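Local atomic coordinates of glucoamylase (Thermoanaerobacterium thermosaccharolyticum, PDB entry 1LF6), a protein that hydrolyses terminal alpha-1,4-linked glucose units from the non-reducing ends of glucan chains, probably releasing beta-D-glucose, as a family GH15 glucoamylase. Residues A[369-372]-A[378-381]; A[303-308]-A[346-351]. All coordinates share one frame; numbering follows the deposited sequence.

Interaction 1: A[369-372]-A[378-381]; sequences AKVV and IPQN
Two helix valines, V371 and V372, meet I378 and P379 in a buried apolar contact where the chain leaves helix 358-375 and folds back on its last turns. Five residues separate the segments, and the closest alpha carbons, those of V372 and I378, are 6.1 Å apart, so this is a local reversal within the (alpha/alpha) barrel domain. Only methyl and methylene groups touch. V371 points at the loop and uses a single branch: with CG1 anti to the backbone N (chi1 170°), this methyl lies 3.6 Å from CD of P379. The same CG1 is 4.0 Å from CD1 of I378, so it serves both loop residues. V372 contributes its other branch, CG2, which comes within 3.7 Å of I378 CD1. On the loop side, the CB of I378 does not head for the helix, but chi2 of -65° swings CD1 round to the two valines, the side chain crossing V371 at about a right angle. P379 presents the ring carbon beside its nitrogen, not the far edge of the ring. L421 of helix 414-428 touches both V372 and I378 and extends the apolar cluster. The neighbouring polar groups have other partners: I378 O is bonded by Q398 NE2, and V371 O by N375 ND2. Beyond P379, Q380 lies against E438, the probable proton donor. The two segments thus meet by dispersion and burial alone, with Q398 gripping I378 O alongside; the side chain of I378 is about 10 Å from that of E438.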
ATOM      1  N   ALA A 369      -3.487  -6.024 -20.240  1.00 21.59           N
ATOM      2  CA  ALA A 369      -3.789  -6.623 -21.533  1.00 23.78           C
ATOM      3  C   ALA A 369      -3.994  -8.120 -21.337  1.00 24.36           C
ATOM      4  O   ALA A 369      -4.848  -8.732 -21.978  1.00 25.26           O
ATOM      5  CB  ALA A 369      -2.639  -6.372 -22.513  1.00 24.47           C
ATOM      6  N   LYS A 370      -3.207  -8.697 -20.435  1.00 25.39           N
ATOM      7  CA  LYS A 370      -3.285 -10.120 -20.127  1.00 25.62           C
ATOM      8  C   LYS A 370      -4.623 -10.401 -19.437  1.00 25.23           C
ATOM      9  O   LYS A 370      -5.266 -11.427 -19.683  1.00 24.13           O
ATOM     10  CB  LYS A 370      -2.115 -10.504 -19.212  1.00 28.37           C
ATOM     11  CG  LYS A 370      -1.651 -11.957 -19.299  1.00 32.13           C
ATOM     12  CD  LYS A 370      -2.746 -12.945 -18.924  1.00 36.01           C
ATOM     13  CE  LYS A 370      -2.220 -14.377 -18.865  1.00 37.31           C
ATOM     14  NZ  LYS A 370      -1.218 -14.552 -17.776  1.00 40.06           N
ATOM     15  N   VAL A 371      -5.048  -9.480 -18.576  1.00 23.78           N
ATOM     16  CA  VAL A 371      -6.313  -9.649 -17.874  1.00 22.77           C
ATOM     17  C   VAL A 371      -7.477  -9.644 -18.865  1.00 22.90           C
ATOM     18  O   VAL A 371      -8.376 -10.485 -18.786  1.00 22.46           O
ATOM     19  CB  VAL A 371      -6.526  -8.530 -16.813  1.00 21.90           C
ATOM     20  CG1 VAL A 371      -7.940  -8.591 -16.267  1.00 21.97           C
ATOM     21  CG2 VAL A 371      -5.536  -8.703 -15.665  1.00 20.59           C
ATOM     22  N   VAL A 372      -7.454  -8.705 -19.805  1.00 21.69           N
ATOM     23  CA  VAL A 372      -8.518  -8.609 -20.795  1.00 21.60           C
ATOM     24  C   VAL A 372      -8.526  -9.837 -21.699  1.00 23.64           C
ATOM     25  O   VAL A 372      -9.586 -10.307 -22.113  1.00 22.89           O
ATOM     26  CB  VAL A 372      -8.373  -7.335 -21.660  1.00 20.06           C
ATOM     27  CG1 VAL A 372      -9.469  -7.295 -22.718  1.00 20.26           C
ATOM     28  CG2 VAL A 372      -8.453  -6.100 -20.777  1.00 19.02           C
ATOM     29  N   ILE A 378     -12.362  -5.928 -17.625  1.00 17.49           N
ATOM     30  CA  ILE A 378     -11.610  -5.730 -16.390  1.00 14.72           C
ATOM     31  C   ILE A 378     -12.482  -6.003 -15.165  1.00 15.24           C
ATOM     32  O   ILE A 378     -13.438  -5.272 -14.897  1.00 14.68           O
ATOM     33  CB  ILE A 378     -11.074  -4.280 -16.274  1.00 14.74           C
ATOM     34  CG1 ILE A 378     -10.096  -3.979 -17.423  1.00 15.11           C
ATOM     35  CG2 ILE A 378     -10.381  -4.084 -14.919  1.00 13.45           C
ATOM     36  CD1 ILE A 378      -8.822  -4.803 -17.381  1.00 14.28           C
ATOM     37  N   PRO A 379     -12.172  -7.064 -14.406  1.00 15.17           N
ATOM     38  CA  PRO A 379     -12.987  -7.346 -13.213  1.00 16.40           C
ATOM     39  C   PRO A 379     -12.713  -6.306 -12.119  1.00 16.70           C
ATOM     40  O   PRO A 379     -11.691  -5.617 -12.169  1.00 17.29           O
ATOM     41  CB  PRO A 379     -12.556  -8.763 -12.823  1.00 16.26           C
ATOM     42  CG  PRO A 379     -11.145  -8.842 -13.320  1.00 19.76           C
ATOM     43  CD  PRO A 379     -11.176  -8.121 -14.646  1.00 14.40           C
ATOM     44  N   GLN A 380     -13.626  -6.178 -11.153  1.00 16.25           N
ATOM     45  CA  GLN A 380     -13.471  -5.204 -10.074  1.00 16.89           C
ATOM     46  C   GLN A 380     -12.006  -5.113  -9.666  1.00 17.08           C
ATOM     47  O   GLN A 380     -11.441  -4.028  -9.587  1.00 15.95           O
ATOM     48  CB  GLN A 380     -14.326  -5.578  -8.857  1.00 18.27           C
ATOM     49  CG  GLN A 380     -14.209  -4.574  -7.712  1.00 20.18           C
ATOM     50  CD  GLN A 380     -15.270  -4.755  -6.632  1.00 21.03           C
ATOM     51  OE1 GLN A 380     -15.246  -4.096  -5.615  1.00 22.65           O
ATOM     52  NE2 GLN A 380     -16.194  -5.644  -6.855  1.00 19.10           N
ATOM     53  N   ASN A 381     -11.406  -6.272  -9.417  1.00 16.76           N
ATOM     54  CA  ASN A 381     -10.000  -6.365  -9.063  1.00 17.58           C
ATOM     55  C   ASN A 381      -9.551  -7.802  -9.291  1.00 16.89           C
ATOM     56  O   ASN A 381     -10.376  -8.694  -9.492  1.00 17.19           O
ATOM     57  CB  ASN A 381      -9.757  -5.923  -7.608  1.00 16.81           C
ATOM     58  CG  ASN A 381     -10.653  -6.640  -6.609  1.00 18.65           C
ATOM     59  OD1 ASN A 381     -10.973  -6.102  -5.549  1.00 20.52           O
ATOM     60  ND2 ASN A 381     -11.048  -7.857  -6.935  1.00 14.78           N
TER

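Interaction 2: A[303-308]-A[346-351]; sequences MILKAS and YHVANA
L305 bridges from helix 296-306 to V348 and A351 on helix 342-355, and its two methyl branches account for every side-chain contact between the segments. The apolar group comes first. L305 points directly at the other helix; chi2 of -178° puts CD1 anti to CA, and the fork at CG sends the two methyls to residues one turn apart. CD1 reaches CB of A351 at 3.8 Å, while CD2 meets CG2 of V348 at 4.1 Å. L305 and V348 approach tip to tip; A351, three residues further on, meets CD1 with its single methyl. The alpha carbons of L305 and V348, 7.1 Å apart, mark the nearest approach of the two backbones. Helix 653-668 packs on the same place, with N653 against L305 and A657 against A351.

Hydrogen bonds within 303-308 follow helix 296-306 as it gives way to loop. The backbone tightens from A307 N to M303 O (2.7 Å) into S308 N to L305 O (2.8 Å), a shift from four-residue to three-residue spacing. S308 OG then donates to I304 O at 2.8 Å; the C=O...donor angle is 142° and the hydroxyl sits 33° from the carbonyl plane, so the approach is bent.

The flat groups of helix 342-355 meet different neighbours. Y346 faces helix 395-407, and N350 ND2 lies 3.4 Å above its ring plane, displaced toward the rim, whereas H347 stacks on W654 of helix 653-668, the helix that also covers A351. The contacts between the two segments are aliphatic, resting on shape and burial without directional bonds, while S308 and N350 supply hydrogen bonds alongside, that of N350 OD1 to R407 being weak.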
ATOM      1  N   MET A 303      10.147   5.060  -5.285  1.00 16.53           N
ATOM      2  CA  MET A 303      10.735   3.784  -4.888  1.00 16.98           C
ATOM      3  C   MET A 303       9.635   2.892  -4.317  1.00 16.11           C
ATOM      4  O   MET A 303       9.573   1.691  -4.609  1.00 15.04           O
ATOM      5  CB  MET A 303      11.827   3.994  -3.836  1.00 17.12           C
ATOM      6  CG  MET A 303      12.975   4.870  -4.316  1.00 21.91           C
ATOM      7  SD  MET A 303      14.381   4.931  -3.187  1.00 23.28           S
ATOM      8  CE  MET A 303      15.506   4.009  -4.067  1.00 27.65           C
ATOM      9  N   ILE A 304       8.772   3.488  -3.501  1.00 15.49           N
ATOM     10  CA  ILE A 304       7.669   2.749  -2.903  1.00 16.66           C
ATOM     11  C   ILE A 304       6.817   2.134  -4.010  1.00 16.66           C
ATOM     12  O   ILE A 304       6.446   0.963  -3.931  1.00 17.70           O
ATOM     13  CB  ILE A 304       6.790   3.665  -2.009  1.00 17.71           C
ATOM     14  CG1 ILE A 304       7.555   4.033  -0.740  1.00 17.11           C
ATOM     15  CG2 ILE A 304       5.472   2.967  -1.663  1.00 14.03           C
ATOM     16  CD1 ILE A 304       6.803   4.978   0.172  1.00 19.39           C
ATOM     17  N   LEU A 305       6.518   2.912  -5.048  1.00 18.33           N
ATOM     18  CA  LEU A 305       5.717   2.400  -6.158  1.00 18.86           C
ATOM     19  C   LEU A 305       6.488   1.282  -6.844  1.00 19.00           C
ATOM     20  O   LEU A 305       5.960   0.201  -7.099  1.00 18.74           O
ATOM     21  CB  LEU A 305       5.410   3.517  -7.166  1.00 18.01           C
ATOM     22  CG  LEU A 305       4.558   4.677  -6.638  1.00 21.03           C
ATOM     23  CD1 LEU A 305       4.293   5.666  -7.762  1.00 18.54           C
ATOM     24  CD2 LEU A 305       3.237   4.145  -6.065  1.00 18.33           C
ATOM     25  N   LYS A 306       7.757   1.553  -7.129  1.00 20.52           N
ATOM     26  CA  LYS A 306       8.623   0.583  -7.779  1.00 20.25           C
ATOM     27  C   LYS A 306       8.650  -0.719  -6.981  1.00 19.02           C
ATOM     28  O   LYS A 306       8.656  -1.806  -7.548  1.00 17.98           O
ATOM     29  CB  LYS A 306      10.036   1.157  -7.885  1.00 21.31           C
ATOM     30  CG  LYS A 306      10.632   1.061  -9.265  1.00 24.64           C
ATOM     31  CD  LYS A 306      10.863  -0.368  -9.658  1.00 24.14           C
ATOM     32  CE  LYS A 306      11.332  -0.483 -11.100  1.00 19.22           C
ATOM     33  NZ  LYS A 306      11.589  -1.909 -11.396  1.00 17.98           N
ATOM     34  N   ALA A 307       8.663  -0.591  -5.659  1.00 19.28           N
ATOM     35  CA  ALA A 307       8.701  -1.744  -4.766  1.00 19.59           C
ATOM     36  C   ALA A 307       7.340  -2.412  -4.556  1.00 21.43           C
ATOM     37  O   ALA A 307       7.240  -3.386  -3.806  1.00 22.37           O
ATOM     38  CB  ALA A 307       9.278  -1.324  -3.417  1.00 18.01           C
ATOM     39  N   SER A 308       6.301  -1.911  -5.222  1.00 20.18           N
ATOM     40  CA  SER A 308       4.954  -2.475  -5.058  1.00 20.06           C
ATOM     41  C   SER A 308       4.529  -3.422  -6.177  1.00 18.64           C
ATOM     42  O   SER A 308       3.358  -3.799  -6.277  1.00 15.27           O
ATOM     43  CB  SER A 308       3.928  -1.345  -4.922  1.00 19.99           C
ATOM     44  OG  SER A 308       4.168  -0.594  -3.745  1.00 25.60           O
ATOM     45  N   TYR A 346      -3.564   2.347 -12.987  1.00 16.20           N
ATOM     46  CA  TYR A 346      -3.594   3.436 -13.961  1.00 14.43           C
ATOM     47  C   TYR A 346      -2.894   4.668 -13.400  1.00 14.18           C
ATOM     48  O   TYR A 346      -2.042   5.272 -14.055  1.00 12.34           O
ATOM     49  CB  TYR A 346      -5.057   3.764 -14.300  1.00 14.91           C
ATOM     50  CG  TYR A 346      -5.296   5.078 -15.018  1.00 16.07           C
ATOM     51  CD1 TYR A 346      -4.915   5.258 -16.351  1.00 17.27           C
ATOM     52  CD2 TYR A 346      -5.927   6.140 -14.367  1.00 14.84           C
ATOM     53  CE1 TYR A 346      -5.160   6.464 -17.018  1.00 15.88           C
ATOM     54  CE2 TYR A 346      -6.175   7.347 -15.022  1.00 16.26           C
ATOM     55  CZ  TYR A 346      -5.790   7.502 -16.348  1.00 18.09           C
ATOM     56  OH  TYR A 346      -6.038   8.692 -16.995  1.00 17.80           O
ATOM     57  N   HIS A 347      -3.259   5.036 -12.178  1.00 12.55           N
ATOM     58  CA  HIS A 347      -2.676   6.201 -11.532  1.00 11.64           C
ATOM     59  C   HIS A 347      -1.193   5.992 -11.245  1.00 12.36           C
ATOM     60  O   HIS A 347      -0.381   6.899 -11.439  1.00 11.31           O
ATOM     61  CB  HIS A 347      -3.453   6.507 -10.252  1.00 13.40           C
ATOM     62  CG  HIS A 347      -4.854   6.974 -10.509  1.00 14.46           C
ATOM     63  ND1 HIS A 347      -5.134   8.111 -11.241  1.00 12.30           N
ATOM     64  CD2 HIS A 347      -6.053   6.450 -10.157  1.00 12.17           C
ATOM     65  CE1 HIS A 347      -6.443   8.267 -11.325  1.00 11.87           C
ATOM     66  NE2 HIS A 347      -7.025   7.273 -10.675  1.00 11.87           N
ATOM     67  N   VAL A 348      -0.842   4.792 -10.796  1.00 11.81           N
ATOM     68  CA  VAL A 348       0.549   4.465 -10.508  1.00 13.02           C
ATOM     69  C   VAL A 348       1.339   4.583 -11.821  1.00 14.28           C
ATOM     70  O   VAL A 348       2.410   5.176 -11.856  1.00 17.02           O
ATOM     71  CB  VAL A 348       0.664   3.029  -9.920  1.00 14.26           C
ATOM     72  CG1 VAL A 348       2.136   2.567  -9.911  1.00 12.69           C
ATOM     73  CG2 VAL A 348       0.107   3.015  -8.492  1.00 10.30           C
ATOM     74  N   ALA A 349       0.787   4.038 -12.899  1.00 14.25           N
ATOM     75  CA  ALA A 349       1.431   4.107 -14.202  1.00 16.14           C
ATOM     76  C   ALA A 349       1.658   5.564 -14.623  1.00 17.54           C
ATOM     77  O   ALA A 349       2.682   5.896 -15.226  1.00 18.96           O
ATOM     78  CB  ALA A 349       0.586   3.393 -15.230  1.00 10.69           C
ATOM     79  N   ASN A 350       0.704   6.434 -14.310  1.00 17.87           N
ATOM     80  CA  ASN A 350       0.845   7.836 -14.662  1.00 18.76           C
ATOM     81  C   ASN A 350       2.012   8.479 -13.916  1.00 18.47           C
ATOM     82  O   ASN A 350       2.688   9.365 -14.454  1.00 17.92           O
ATOM     83  CB  ASN A 350      -0.453   8.599 -14.384  1.00 17.99           C
ATOM     84  CG  ASN A 350      -1.523   8.296 -15.408  1.00 21.30           C
ATOM     85  OD1 ASN A 350      -1.220   8.059 -16.580  1.00 21.13           O
ATOM     86  ND2 ASN A 350      -2.780   8.313 -14.980  1.00 17.24           N
ATOM     87  N   ALA A 351       2.250   8.037 -12.683  1.00 15.78           N
ATOM     88  CA  ALA A 351       3.363   8.565 -11.895  1.00 15.78           C
ATOM     89  C   ALA A 351       4.668   8.080 -12.532  1.00 16.58           C
ATOM     90  O   ALA A 351       5.613   8.846 -12.677  1.00 16.85           O
ATOM     91  CB  ALA A 351       3.268   8.080 -10.452  1.00 14.52           C
TER

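How the interactions relate
Both contacts belong to the GH15 catalytic domain, an (alpha/alpha) barrel, and run in series: interaction 2 closes at residue 351 before interaction 1 opens at 369. Their centres lie 18 Å apart, and their nearest atoms are about 10 Å apart, so they do not touch. Helices 342-355 and 358-375 follow each other in the chain, the first carrying one side of interaction 2 and the second one side of interaction 1. Interaction 2 joins two successive helices across a long, largely non-helical connection, away from the annotated sites; interaction 1 packs the loop start against its helix, nearer the probable proton donor. Apolar side chains thus serve both helix pairing and loop packing in one domain.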